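Local coordinates for protein O-methyltransferase family 2 (Planctopirus limnophila, PDB 5I2H) that probably transfers a methyl group from S-adenosyl-L-methionine to a hydroxyl of a small substrate, and is captured here with the flavone apigenin bound, at residues Arg11-Asp16 / Val172-Ala177; Asp16-Phe21 / Pro351-Gly356; Val199-Ala204 / Asp264-Ser269; Ile224-Pro229 / Pro259-Asp264. All blocks are in the same frame, centred on the assembly; numbering follows the deposited sequence.

Interaction 1 of 4, residues Arg11-Asp16 / Val172-Ala177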
loop_
_atom_site.group_PDB
_atom_site.type_symbol
_atom_site.label_atom_id
_atom_site.label_comp_id
_atom_site.label_asym_id
_atom_site.label_seq_id
_atom_site.Cartn_x
_atom_site.Cartn_y
_atom_site.Cartn_z
ATOM N N ARG A 11 -13.437 -1.059 -28.048
ATOM C CA ARG A 11 -14.172 -0.152 -27.182
ATOM C C ARG A 11 -13.338 0.161 -25.947
ATOM O O ARG A 11 -12.794 -0.745 -25.304
ATOM C CB ARG A 11 -15.503 -0.772 -26.782
ATOM C CG ARG A 11 -16.325 0.134 -25.872
ATOM C CD ARG A 11 -17.603 0.607 -26.542
ATOM N NE ARG A 11 -18.659 -0.404 -26.521
ATOM C CZ ARG A 11 -19.748 -0.343 -25.765
ATOM N NH1 ARG A 11 -20.656 -1.309 -25.830
ATOM N NH2 ARG A 11 -19.936 0.681 -24.950
ATOM N N PHE A 12 -13.242 1.448 -25.612
ATOM C CA PHE A 12 -12.489 1.849 -24.431
ATOM C C PHE A 12 -13.220 1.394 -23.165
ATOM O O PHE A 12 -14.450 1.372 -23.130
ATOM C CB PHE A 12 -12.303 3.364 -24.372
ATOM C CG PHE A 12 -11.586 3.934 -25.551
ATOM C CD1 PHE A 12 -10.410 3.363 -26.029
ATOM C CD2 PHE A 12 -12.097 5.046 -26.194
ATOM C CE1 PHE A 12 -9.745 3.906 -27.125
ATOM C CE2 PHE A 12 -11.450 5.596 -27.289
ATOM C CZ PHE A 12 -10.267 5.028 -27.757
ATOM N N PRO A 13 -12.506 1.010 -22.112
ATOM C CA PRO A 13 -13.200 0.641 -20.879
ATOM C C PRO A 13 -13.933 1.838 -20.309
ATOM O O PRO A 13 -13.510 2.995 -20.493
ATOM C CB PRO A 13 -12.069 0.162 -19.959
ATOM C CG PRO A 13 -10.841 0.547 -20.575
ATOM C CD PRO A 13 -11.048 0.831 -22.029
ATOM N N PRO A 14 -15.064 1.611 -19.643
ATOM C CA PRO A 14 -15.903 2.740 -19.204
ATOM C C PRO A 14 -15.341 3.487 -18.006
ATOM O O PRO A 14 -15.745 4.629 -17.773
ATOM C CB PRO A 14 -17.237 2.066 -18.856
ATOM C CG PRO A 14 -16.858 0.684 -18.481
ATOM C CD PRO A 14 -15.717 0.315 -19.420
ATOM N N THR A 15 -14.430 2.881 -17.246
ATOM C CA THR A 15 -13.699 3.547 -16.177
ATOM C C THR A 15 -12.248 3.134 -16.299
ATOM O O THR A 15 -11.922 2.175 -16.998
ATOM C CB THR A 15 -14.225 3.159 -14.783
ATOM O OG1 THR A 15 -14.402 1.728 -14.717
ATOM C CG2 THR A 15 -15.575 3.836 -14.513
ATOM N N ASP A 16 -11.384 3.842 -15.582
ATOM C CA ASP A 16 -9.943 3.607 -15.618
ATOM C C ASP A 16 -9.583 2.740 -14.412
ATOM O O ASP A 16 -9.694 3.183 -13.268
ATOM C CB ASP A 16 -9.202 4.933 -15.588
ATOM C CG ASP A 16 -7.693 4.788 -15.714
ATOM O OD1 ASP A 16 -7.183 3.670 -15.746
ATOM O OD2 ASP A 16 -7.008 5.818 -15.808
ATOM N N VAL A 172 -6.185 -2.293 -21.443
ATOM C CA VAL A 172 -5.187 -1.413 -22.050
ATOM C C VAL A 172 -5.147 -1.573 -23.572
ATOM O O VAL A 172 -4.846 -0.614 -24.287
ATOM C CB VAL A 172 -3.789 -1.670 -21.455
ATOM C CG1 VAL A 172 -2.741 -0.700 -22.098
ATOM C CG2 VAL A 172 -3.826 -1.503 -19.910
ATOM N N ALA A 173 -5.431 -2.778 -24.082
ATOM C CA ALA A 173 -5.296 -2.986 -25.522
ATOM C C ALA A 173 -6.155 -2.019 -26.351
ATOM O O ALA A 173 -5.669 -1.575 -27.407
ATOM C CB ALA A 173 -5.610 -4.446 -25.901
ATOM N N PRO A 174 -7.371 -1.609 -25.928
ATOM C CA PRO A 174 -8.108 -0.615 -26.738
ATOM C C PRO A 174 -7.356 0.700 -26.908
ATOM O O PRO A 174 -7.354 1.283 -28.016
ATOM C CB PRO A 174 -9.417 -0.419 -25.957
ATOM C CG PRO A 174 -9.625 -1.753 -25.224
ATOM C CD PRO A 174 -8.205 -2.167 -24.836
ATOM N N ARG A 175 -6.738 1.200 -25.830
ATOM C CA ARG A 175 -5.894 2.386 -25.937
ATOM C C ARG A 175 -4.714 2.123 -26.857
ATOM O O ARG A 175 -4.424 2.909 -27.768
ATOM C CB ARG A 175 -5.383 2.800 -24.556
ATOM C CG ARG A 175 -6.444 3.162 -23.578
ATOM C CD ARG A 175 -7.188 4.390 -24.004
ATOM N NE ARG A 175 -8.398 4.583 -23.216
ATOM C CZ ARG A 175 -9.252 5.564 -23.466
ATOM N NH1 ARG A 175 -9.006 6.400 -24.478
ATOM N NH2 ARG A 175 -10.333 5.709 -22.720
ATOM N N PHE A 176 -4.014 1.017 -26.618
ATOM C CA PHE A 176 -2.850 0.674 -27.412
ATOM C C PHE A 176 -3.163 0.697 -28.896
ATOM O O PHE A 176 -2.424 1.300 -29.687
ATOM C CB PHE A 176 -2.350 -0.712 -27.012
ATOM C CG PHE A 176 -1.182 -1.178 -27.828
ATOM C CD1 PHE A 176 0.098 -0.868 -27.445
ATOM C CD2 PHE A 176 -1.373 -1.927 -28.962
ATOM C CE1 PHE A 176 1.176 -1.288 -28.202
ATOM C CE2 PHE A 176 -0.310 -2.353 -29.740
ATOM C CZ PHE A 176 0.967 -2.033 -29.359
ATOM N N ALA A 177 -4.235 0.002 -29.298
ATOM C CA ALA A 177 -4.597 -0.009 -30.709
ATOM C C ALA A 177 -4.951 1.401 -31.187
ATOM O O ALA A 177 -4.635 1.782 -32.327
ATOM C CB ALA A 177 -5.742 -0.988 -30.956
HETATM O O HOH W 1 -11.072 4.112 -20.526
#
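Phe12 and Pro174 bring their CA atoms to 5.5 Å, where the extended N-terminal loop runs past a kinked turn of helix 154-179. Pro174 has no N-H to give, and the N of Arg175 also lacks its bond to the preceding turn. The guanidinium of Arg175 lies flat on the Phe12 ring, with the two planes only 1° apart. Its NH1 sits over the ring centre, and CZ is 3.8 Å from the centroid, so this is both a stack and a cation-pi contact. The Arg175 chain bends at chi2 (-65°), which carries the group out over the ring. In the guanidinium plane, a water accepts from Arg175 NH2 (2.8 Å) and donates to Pro13 O (2.7 Å). The Pro174 ring packs against the loop: its CG is 3.3 Å from Arg11 O, and its CB is 3.9 Å from Phe12 CD1. The carbonyl of Pro174 meets the edge of the Phe12 ring. Pro13 also touches Phe104 of the second subunit, and Thr15 OG1 is hydrogen-bonded to His97 of that subunit. The contact lays the N-terminal loop, beside the second subunit, on helix 154-179, whose Val172, Ala173 and Phe176 meet helix 209-217 of the methyltransferase domain.

Interaction 2 of 4, residues Asp16-Phe21 / Pro351-Gly356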
loop_
_atom_site.group_PDB
_atom_site.type_symbol
_atom_site.label_atom_id
_atom_site.label_comp_id
_atom_site.label_asym_id
_atom_site.label_seq_id
_atom_site.Cartn_x
_atom_site.Cartn_y
_atom_site.Cartn_z
ATOM N N ASP A 16 -11.384 3.842 -15.582
ATOM C CA ASP A 16 -9.943 3.607 -15.618
ATOM C C ASP A 16 -9.583 2.740 -14.412
ATOM O O ASP A 16 -9.694 3.183 -13.268
ATOM C CB ASP A 16 -9.202 4.933 -15.588
ATOM C CG ASP A 16 -7.693 4.788 -15.714
ATOM O OD1 ASP A 16 -7.183 3.670 -15.746
ATOM O OD2 ASP A 16 -7.008 5.818 -15.808
ATOM N N VAL A 17 -9.136 1.509 -14.683
ATOM C CA VAL A 17 -8.806 0.544 -13.638
ATOM C C VAL A 17 -7.511 0.893 -12.912
ATOM O O VAL A 17 -7.216 0.315 -11.853
ATOM C CB VAL A 17 -8.704 -0.863 -14.275
ATOM C CG1 VAL A 17 -7.467 -0.944 -15.191
ATOM C CG2 VAL A 17 -8.672 -1.977 -13.189
ATOM N N THR A 18 -6.736 1.835 -13.442
ATOM C CA THR A 18 -5.383 2.074 -12.928
ATOM C C THR A 18 -5.297 2.258 -11.410
ATOM O O THR A 18 -4.415 1.637 -10.792
ATOM C CB THR A 18 -4.774 3.286 -13.660
ATOM O OG1 THR A 18 -4.777 3.051 -15.082
ATOM C CG2 THR A 18 -3.327 3.531 -13.192
ATOM N N PRO A 19 -6.168 3.018 -10.742
ATOM C CA PRO A 19 -6.019 3.152 -9.273
ATOM C C PRO A 19 -6.121 1.839 -8.528
ATOM O O PRO A 19 -5.569 1.727 -7.431
ATOM C CB PRO A 19 -7.182 4.065 -8.864
ATOM C CG PRO A 19 -7.678 4.648 -10.147
ATOM C CD PRO A 19 -7.272 3.825 -11.286
ATOM N N ILE A 20 -6.857 0.857 -9.057
ATOM C CA ILE A 20 -6.941 -0.429 -8.363
ATOM C C ILE A 20 -5.579 -1.120 -8.382
ATOM O O ILE A 20 -5.162 -1.721 -7.387
ATOM C CB ILE A 20 -8.044 -1.309 -8.980
ATOM C CG1 ILE A 20 -9.422 -0.721 -8.668
ATOM C CG2 ILE A 20 -7.907 -2.768 -8.467
ATOM C CD1 ILE A 20 -10.557 -1.318 -9.509
ATOM N N PHE A 21 -4.874 -1.075 -9.518
ATOM C CA PHE A 21 -3.529 -1.659 -9.573
ATOM C C PHE A 21 -2.616 -0.976 -8.569
ATOM O O PHE A 21 -1.814 -1.631 -7.892
ATOM C CB PHE A 21 -2.932 -1.519 -10.993
ATOM C CG PHE A 21 -3.476 -2.513 -11.984
ATOM C CD1 PHE A 21 -3.147 -3.874 -11.886
ATOM C CD2 PHE A 21 -4.258 -2.119 -13.024
ATOM C CE1 PHE A 21 -3.646 -4.808 -12.799
ATOM C CE2 PHE A 21 -4.763 -3.071 -13.955
ATOM C CZ PHE A 21 -4.467 -4.405 -13.825
ATOM N N PRO A 351 1.584 7.441 -24.251
ATOM C CA PRO A 351 0.912 6.744 -23.145
ATOM C C PRO A 351 -0.262 5.900 -23.631
ATOM O O PRO A 351 -0.984 6.282 -24.560
ATOM C CB PRO A 351 0.425 7.882 -22.240
ATOM C CG PRO A 351 1.184 9.108 -22.696
ATOM C CD PRO A 351 1.530 8.906 -24.123
ATOM N N THR A 352 -0.443 4.743 -22.983
ATOM C CA THR A 352 -1.617 3.904 -23.216
ATOM C C THR A 352 -2.511 4.017 -21.989
ATOM O O THR A 352 -3.199 5.039 -21.822
ATOM C CB THR A 352 -1.196 2.476 -23.595
ATOM O OG1 THR A 352 -0.426 1.899 -22.537
ATOM C CG2 THR A 352 -0.332 2.495 -24.920
ATOM N N SER A 353 -2.568 2.988 -21.137
ATOM C CA SER A 353 -3.291 3.086 -19.868
ATOM C C SER A 353 -2.617 2.162 -18.864
ATOM O O SER A 353 -1.666 1.452 -19.198
ATOM C CB SER A 353 -4.775 2.725 -20.008
ATOM O OG SER A 353 -5.420 2.914 -18.751
ATOM N N ALA A 354 -3.118 2.173 -17.625
ATOM C CA ALA A 354 -2.532 1.394 -16.532
ATOM C C ALA A 354 -1.024 1.629 -16.446
ATOM O O ALA A 354 -0.233 0.704 -16.251
ATOM C CB ALA A 354 -2.856 -0.102 -16.667
ATOM N N HIS A 355 -0.619 2.888 -16.603
ATOM C CA HIS A 355 0.775 3.330 -16.583
ATOM C C HIS A 355 1.597 2.845 -17.776
ATOM O O HIS A 355 2.827 3.013 -17.776
ATOM C CB HIS A 355 1.452 2.939 -15.258
ATOM C CG HIS A 355 0.775 3.527 -14.058
ATOM N ND1 HIS A 355 0.495 4.876 -13.954
ATOM C CD2 HIS A 355 0.286 2.954 -12.933
ATOM C CE1 HIS A 355 -0.114 5.107 -12.803
ATOM N NE2 HIS A 355 -0.255 3.959 -12.168
ATOM N N GLY A 356 0.970 2.245 -18.784
ATOM C CA GLY A 356 1.707 1.763 -19.940
ATOM C C GLY A 356 2.116 2.879 -20.872
ATOM O O GLY A 356 1.499 3.955 -20.922
HETATM O O HOH W 2 -4.971 5.370 -17.585
#
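A helix N-terminus meets a hairpin turn here: Thr18, near the start of helix 18-24, packs on Ala354 and His355 of the type I' turn Ser353-Gly356. Asp16 OD1 holds the helix start. It accepts from Thr18 N (3.0 Å, 162°), which comes from above the carboxylate plane, and from Thr18 OG1 (2.6 Å), which lies on the syn side. With its proton given to Asp16, Thr18 OG1 accepts a weak bond from Ala354 N (3.2 Å, 121°). CG2 of Thr18 lies anti to the backbone N, which points this methyl at the His355 ring. It stands over one face in a CH-pi contact, 3.6 Å from the centroid and displaced toward NE2. His355 NE2 is itself hydrogen-bonded to Asp22. A valine in place of Thr18 would keep a methyl for the imidazole but would probably leave Asp16 OD1 and Ala354 N without their hydroxyl partner. A water links Asp16 OD2 (2.7 Å) to Ser353 OG (2.8 Å), but Ser353 has a second conformer and the link is uncertain. Phe21 CD2 is 4.4 Å from Ala354 CB. The Phe21 side chain lies about 6 Å from bound apigenin and meets Tyr109 of the second subunit edge-to-face. The turn links strands 345-351 and 357-362, the antiparallel hairpin that ends the sheet in class I methyltransferases.

Interaction 3 of 4, residues Val199-Ala204 / Asp264-Ser269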
loop_
_atom_site.group_PDB
_atom_site.type_symbol
_atom_site.label_atom_id
_atom_site.label_comp_id
_atom_site.label_asym_id
_atom_site.label_seq_id
_atom_site.Cartn_x
_atom_site.Cartn_y
_atom_site.Cartn_z
ATOM N N VAL A 199 2.426 -6.906 -41.022
ATOM C CA VAL A 199 2.456 -8.109 -40.199
ATOM C C VAL A 199 2.986 -7.711 -38.833
ATOM O O VAL A 199 4.106 -7.202 -38.723
ATOM C CB VAL A 199 3.310 -9.209 -40.841
ATOM C CG1 VAL A 199 3.442 -10.409 -39.904
ATOM C CG2 VAL A 199 2.696 -9.621 -42.201
ATOM N N LEU A 200 2.169 -7.911 -37.798
ATOM C CA LEU A 200 2.527 -7.590 -36.424
ATOM C C LEU A 200 2.858 -8.894 -35.709
ATOM O O LEU A 200 1.996 -9.779 -35.600
ATOM C CB LEU A 200 1.370 -6.877 -35.728
ATOM C CG LEU A 200 1.499 -6.674 -34.208
ATOM C CD1 LEU A 200 2.768 -5.856 -33.870
ATOM C CD2 LEU A 200 0.239 -6.007 -33.620
ATOM N N LEU A 201 4.104 -9.022 -35.263
ATOM C CA LEU A 201 4.583 -10.163 -34.479
ATOM C C LEU A 201 4.647 -9.790 -33.008
ATOM O O LEU A 201 5.320 -8.822 -32.635
ATOM C CB LEU A 201 5.981 -10.599 -34.947
ATOM C CG LEU A 201 6.760 -11.606 -34.085
ATOM C CD1 LEU A 201 6.058 -12.967 -34.004
ATOM C CD2 LEU A 201 8.217 -11.764 -34.602
ATOM N N ASP A 202 4.007 -10.592 -32.173
ATOM C CA ASP A 202 3.814 -10.310 -30.748
ATOM C C ASP A 202 4.642 -11.364 -30.030
ATOM O O ASP A 202 4.244 -12.528 -29.972
ATOM C CB ASP A 202 2.316 -10.393 -30.445
ATOM C CG ASP A 202 1.926 -9.836 -29.111
ATOM O OD1 ASP A 202 2.783 -9.755 -28.217
ATOM O OD2 ASP A 202 0.704 -9.518 -28.945
ATOM N N VAL A 203 5.818 -10.976 -29.540
ATOM C CA VAL A 203 6.759 -11.917 -28.936
ATOM C C VAL A 203 6.471 -12.030 -27.447
ATOM O O VAL A 203 6.474 -11.017 -26.731
ATOM C CB VAL A 203 8.211 -11.485 -29.203
ATOM C CG1 VAL A 203 9.235 -12.409 -28.432
ATOM C CG2 VAL A 203 8.474 -11.550 -30.714
ATOM N N ALA A 204 6.185 -13.247 -26.966
ATOM C CA ALA A 204 6.027 -13.514 -25.532
ATOM C C ALA A 204 4.919 -12.651 -24.937
ATOM O O ALA A 204 4.962 -12.279 -23.765
ATOM C CB ALA A 204 7.356 -13.311 -24.785
ATOM N N ASP A 264 6.637 -6.966 -40.071
ATOM C CA ASP A 264 6.901 -5.537 -40.206
ATOM C C ASP A 264 7.111 -4.878 -38.844
ATOM O O ASP A 264 8.008 -4.052 -38.679
ATOM C CB ASP A 264 5.734 -4.856 -40.918
ATOM C CG ASP A 264 5.578 -5.324 -42.364
ATOM O OD1 ASP A 264 6.448 -4.985 -43.207
ATOM O OD2 ASP A 264 4.601 -6.023 -42.667
ATOM N N ASP A 265 6.260 -5.202 -37.878
ATOM C CA ASP A 265 6.305 -4.651 -36.522
ATOM C C ASP A 265 6.504 -5.795 -35.549
ATOM O O ASP A 265 5.869 -6.849 -35.704
ATOM C CB ASP A 265 5.002 -3.948 -36.150
ATOM C CG ASP A 265 4.763 -2.684 -36.981
ATOM O OD1 ASP A 265 5.749 -2.012 -37.319
ATOM O OD2 ASP A 265 3.602 -2.382 -37.290
ATOM N N ILE A 266 7.333 -5.578 -34.526
ATOM C CA ILE A 266 7.514 -6.555 -33.457
ATOM C C ILE A 266 7.156 -5.886 -32.138
ATOM O O ILE A 266 7.699 -4.822 -31.811
ATOM C CB ILE A 266 8.942 -7.116 -33.434
ATOM C CG1 ILE A 266 9.171 -7.889 -34.732
ATOM C CG2 ILE A 266 9.125 -8.005 -32.210
ATOM C CD1 ILE A 266 10.593 -8.374 -34.898
ATOM N N LEU A 267 6.229 -6.494 -31.396
ATOM C CA LEU A 267 5.742 -5.975 -30.118
ATOM C C LEU A 267 6.359 -6.768 -28.960
ATOM O O LEU A 267 6.311 -8.016 -28.933
ATOM C CB LEU A 267 4.211 -6.062 -30.077
ATOM C CG LEU A 267 3.546 -5.670 -28.747
ATOM C CD1 LEU A 267 3.877 -4.195 -28.401
ATOM C CD2 LEU A 267 2.029 -5.898 -28.783
ATOM N N LEU A 268 6.923 -6.045 -28.010
ATOM C CA LEU A 268 7.397 -6.576 -26.727
ATOM C C LEU A 268 6.575 -5.848 -25.672
ATOM O O LEU A 268 6.927 -4.729 -25.271
ATOM C CB LEU A 268 8.887 -6.303 -26.505
ATOM C CG LEU A 268 9.811 -6.947 -27.557
ATOM C CD1 LEU A 268 11.273 -6.522 -27.416
ATOM C CD2 LEU A 268 9.635 -8.478 -27.564
ATOM N N SER A 269 5.491 -6.463 -25.205
ATOM C CA SER A 269 4.571 -5.801 -24.288
ATOM C C SER A 269 4.717 -6.474 -22.935
ATOM O O SER A 269 4.397 -7.650 -22.804
ATOM C CB SER A 269 3.128 -5.888 -24.812
ATOM O OG SER A 269 2.235 -5.297 -23.869
HETATM O O HOH W 3 4.661 -8.921 -26.407
HETATM O O HOH W 4 3.748 -10.328 -21.705
#
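Leu201 and Ile266 lie side by side and point the same way, with Leu201 CD2 4.0 Å from Ile266 CG1. Val203 CG2 reaches the other branch of the isoleucine, CG2, on the same face. On the opposite face Asp202 and Leu267 run alongside each other, Asp202 OD2 being 3.9 Å from Leu267 CD2. That carboxylate oxygen has its polar partner in Thr211. Leu200 slants across Asp265, and its CD1 touches Asp265 CB at 3.7 Å. Asp265 forms salt bridges with Arg198 and Arg296. This alternation comes from a parallel ladder: Leu201 N bonds to Asp265 O (2.8 Å), Leu267 N to Leu201 O, and Val203 N to Leu267 O. The strands, turned 27° against each other, are the first and fourth of the Rossmann-like methyltransferase sheet, adjacent at its centre. Strand 199-203 runs into a glycine-rich loop of the kind that binds S-adenosylmethionine in related methyltransferases. At the other end Asp264 crosses Val199 at about a right angle. Its OD2 accepts from Val199 N (2.9 Å) on the anti lone pair, while OD1 accepts from Lys187 N. With an alanine here, both backbone N-H groups would probably be left without their acceptor. Val199 O takes two donors, Asp264 N (2.9 Å) and Asp265 N (3.1 Å). Beyond Val203 the strands part, and a water accepts from Ser269 N.

Interaction 4 of 4, residues Ile224-Pro229 / Pro259-Asp264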
loop_
_atom_site.group_PDB
_atom_site.type_symbol
_atom_site.label_atom_id
_atom_site.label_comp_id
_atom_site.label_asym_id
_atom_site.label_seq_id
_atom_site.Cartn_x
_atom_site.Cartn_y
_atom_site.Cartn_z
ATOM N N ILE A 224 0.901 -12.397 -35.703
ATOM C CA ILE A 224 1.573 -13.628 -35.325
ATOM C C ILE A 224 1.829 -13.553 -33.826
ATOM O O ILE A 224 2.452 -12.600 -33.348
ATOM C CB ILE A 224 2.897 -13.829 -36.080
ATOM C CG1 ILE A 224 2.671 -13.829 -37.607
ATOM C CG2 ILE A 224 3.562 -15.099 -35.590
ATOM C CD1 ILE A 224 3.972 -13.839 -38.408
ATOM N N ILE A 225 1.325 -14.522 -33.076
ATOM C CA ILE A 225 1.666 -14.651 -31.670
ATOM C C ILE A 225 2.752 -15.708 -31.544
ATOM O O ILE A 225 2.559 -16.861 -31.964
ATOM C CB ILE A 225 0.450 -15.056 -30.824
ATOM C CG1 ILE A 225 -0.792 -14.220 -31.208
ATOM C CG2 ILE A 225 0.816 -15.005 -29.333
ATOM C CD1 ILE A 225 -0.607 -12.690 -31.034
ATOM N N PHE A 226 3.861 -15.343 -30.912
ATOM C CA PHE A 226 5.005 -16.232 -30.692
ATOM C C PHE A 226 5.136 -16.448 -29.188
ATOM O O PHE A 226 5.342 -15.485 -28.447
ATOM C CB PHE A 226 6.256 -15.569 -31.287
ATOM C CG PHE A 226 7.530 -16.376 -31.184
ATOM C CD1 PHE A 226 8.186 -16.534 -29.963
ATOM C CD2 PHE A 226 8.156 -16.869 -32.325
ATOM C CE1 PHE A 226 9.379 -17.232 -29.875
ATOM C CE2 PHE A 226 9.363 -17.560 -32.238
ATOM C CZ PHE A 226 9.970 -17.751 -31.019
ATOM N N ASP A 227 4.964 -17.688 -28.712
ATOM C CA ASP A 227 5.012 -17.922 -27.266
ATOM C C ASP A 227 5.132 -19.431 -27.015
ATOM O O ASP A 227 5.270 -20.217 -27.956
ATOM C CB ASP A 227 3.787 -17.315 -26.566
ATOM C CG ASP A 227 4.109 -16.844 -25.149
ATOM O OD1 ASP A 227 4.850 -17.559 -24.440
ATOM O OD2 ASP A 227 3.641 -15.772 -24.742
ATOM N N ARG A 228 5.108 -19.818 -25.730
ATOM C CA ARG A 228 5.086 -21.239 -25.349
ATOM C C ARG A 228 3.738 -21.873 -25.693
ATOM O O ARG A 228 2.699 -21.207 -25.640
ATOM C CB ARG A 228 5.334 -21.416 -23.852
ATOM C CG ARG A 228 6.482 -20.616 -23.297
ATOM C CD ARG A 228 6.689 -20.836 -21.793
ATOM N NE ARG A 228 5.552 -20.468 -20.940
ATOM C CZ ARG A 228 5.103 -19.223 -20.744
ATOM N NH1 ARG A 228 5.649 -18.180 -21.387
ATOM N NH2 ARG A 228 4.082 -19.023 -19.911
ATOM N N PRO A 229 3.726 -23.173 -26.009
ATOM C CA PRO A 229 2.465 -23.820 -26.413
ATOM C C PRO A 229 1.334 -23.685 -25.409
ATOM O O PRO A 229 0.180 -23.469 -25.817
ATOM C CB PRO A 229 2.876 -25.291 -26.594
ATOM C CG PRO A 229 4.306 -25.238 -26.925
ATOM C CD PRO A 229 4.889 -24.054 -26.205
ATOM N N PRO A 259 14.089 -18.915 -34.676
ATOM C CA PRO A 259 13.964 -17.749 -35.560
ATOM C C PRO A 259 12.598 -17.090 -35.430
ATOM O O PRO A 259 11.558 -17.759 -35.429
ATOM C CB PRO A 259 14.174 -18.339 -36.964
ATOM C CG PRO A 259 13.877 -19.828 -36.837
ATOM C CD PRO A 259 14.206 -20.193 -35.419
ATOM N N PHE A 260 12.604 -15.765 -35.344
ATOM C CA PHE A 260 11.345 -15.049 -35.417
ATOM C C PHE A 260 10.837 -15.104 -36.854
ATOM O O PHE A 260 11.641 -15.071 -37.808
ATOM C CB PHE A 260 11.513 -13.593 -34.996
ATOM C CG PHE A 260 11.788 -13.382 -33.510
ATOM C CD1 PHE A 260 11.203 -14.194 -32.520
ATOM C CD2 PHE A 260 12.641 -12.337 -33.099
ATOM C CE1 PHE A 260 11.468 -13.968 -31.171
ATOM C CE2 PHE A 260 12.906 -12.086 -31.755
ATOM C CZ PHE A 260 12.328 -12.892 -30.785
ATOM N N PRO A 261 9.532 -15.183 -37.051
ATOM C CA PRO A 261 8.981 -15.152 -38.416
ATOM C C PRO A 261 9.088 -13.751 -38.994
ATOM O O PRO A 261 9.182 -12.755 -38.238
ATOM C CB PRO A 261 7.509 -15.556 -38.211
ATOM C CG PRO A 261 7.211 -15.065 -36.824
ATOM C CD PRO A 261 8.483 -15.269 -36.018
ATOM N N PRO A 262 9.071 -13.630 -40.318
ATOM C CA PRO A 262 9.096 -12.299 -40.939
ATOM C C PRO A 262 7.934 -11.455 -40.452
ATOM O O PRO A 262 6.803 -11.930 -40.342
ATOM C CB PRO A 262 8.978 -12.605 -42.439
ATOM C CG PRO A 262 9.508 -13.983 -42.586
ATOM C CD PRO A 262 9.062 -14.701 -41.326
ATOM N N ALA A 263 8.222 -10.192 -40.173
ATOM C CA ALA A 263 7.231 -9.265 -39.650
ATOM C C ALA A 263 7.638 -7.843 -39.976
ATOM O O ALA A 263 8.826 -7.543 -40.115
ATOM C CB ALA A 263 7.087 -9.422 -38.134
ATOM N N ASP A 264 6.637 -6.966 -40.071
ATOM C CA ASP A 264 6.901 -5.537 -40.206
ATOM C C ASP A 264 7.111 -4.878 -38.844
ATOM O O ASP A 264 8.008 -4.052 -38.679
ATOM C CB ASP A 264 5.734 -4.856 -40.918
ATOM C CG ASP A 264 5.578 -5.324 -42.364
ATOM O OD1 ASP A 264 6.448 -4.985 -43.207
ATOM O OD2 ASP A 264 4.601 -6.023 -42.667
#
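Asp227 OD1, one residue past the Phe226 that meets Phe260, accepts a hydrogen bond from Arg228 N (2.6 Å) on its anti lone pair. The Arg228 guanidinium adds a salt bridge of charges alone, its NH1 3.2 Å from Asp227 OD1 and the oxygen well out of its plane. The other oxygen, OD2, accepts from Gly206 N. The contact with the loop is apolar. With chi1 at -178°, the Phe226 ring extends away from its own N and presents a face to the edge of Phe260. This is a T-shaped pair, with centroids 5.2 Å apart and planes at 82°. CD1 of Phe260 comes closest, 3.8 Å from Phe226 CE2. The carbonyl oxygen of Pro259 lies at the edge of the Phe226 ring. Pro261 fits between the two strand residues: its CD is 4.0 Å from Phe226 CD2, and its CG is 3.8 Å from Ile224 CD1. Lys286 makes a cation-pi contact with Phe260, and a 1,2-ethanediol, probably from the crystallisation liquor, lies about 4 Å from the Phe226 side chain. Shape and ring contacts thus hold the proline-rich loop on strand 222-227, second in the Rossmann-like sheet, whose backbone bonds go to its sheet neighbours.

In the fold
From the N terminus, interaction 1 lays the leading loop on helix 154-179, closing a long loop that takes in the dimerisation region and most of that helix. Asp16 ends the first segment of interaction 1 and begins that of interaction 2, which joins the first helix to the hairpin near the C terminus. The two cross along the chain, and both touch the second subunit. Interactions 3 and 4 fall within the long span closed by interaction 2. Interaction 3 pairs two central strands, and interaction 4 lies within its span, sharing Asp264. Strands 199-203 and 222-227 are neighbours in the sheet. Phe176 packs on Leu267, linking the helix of interaction 1 to the sheet of interaction 3.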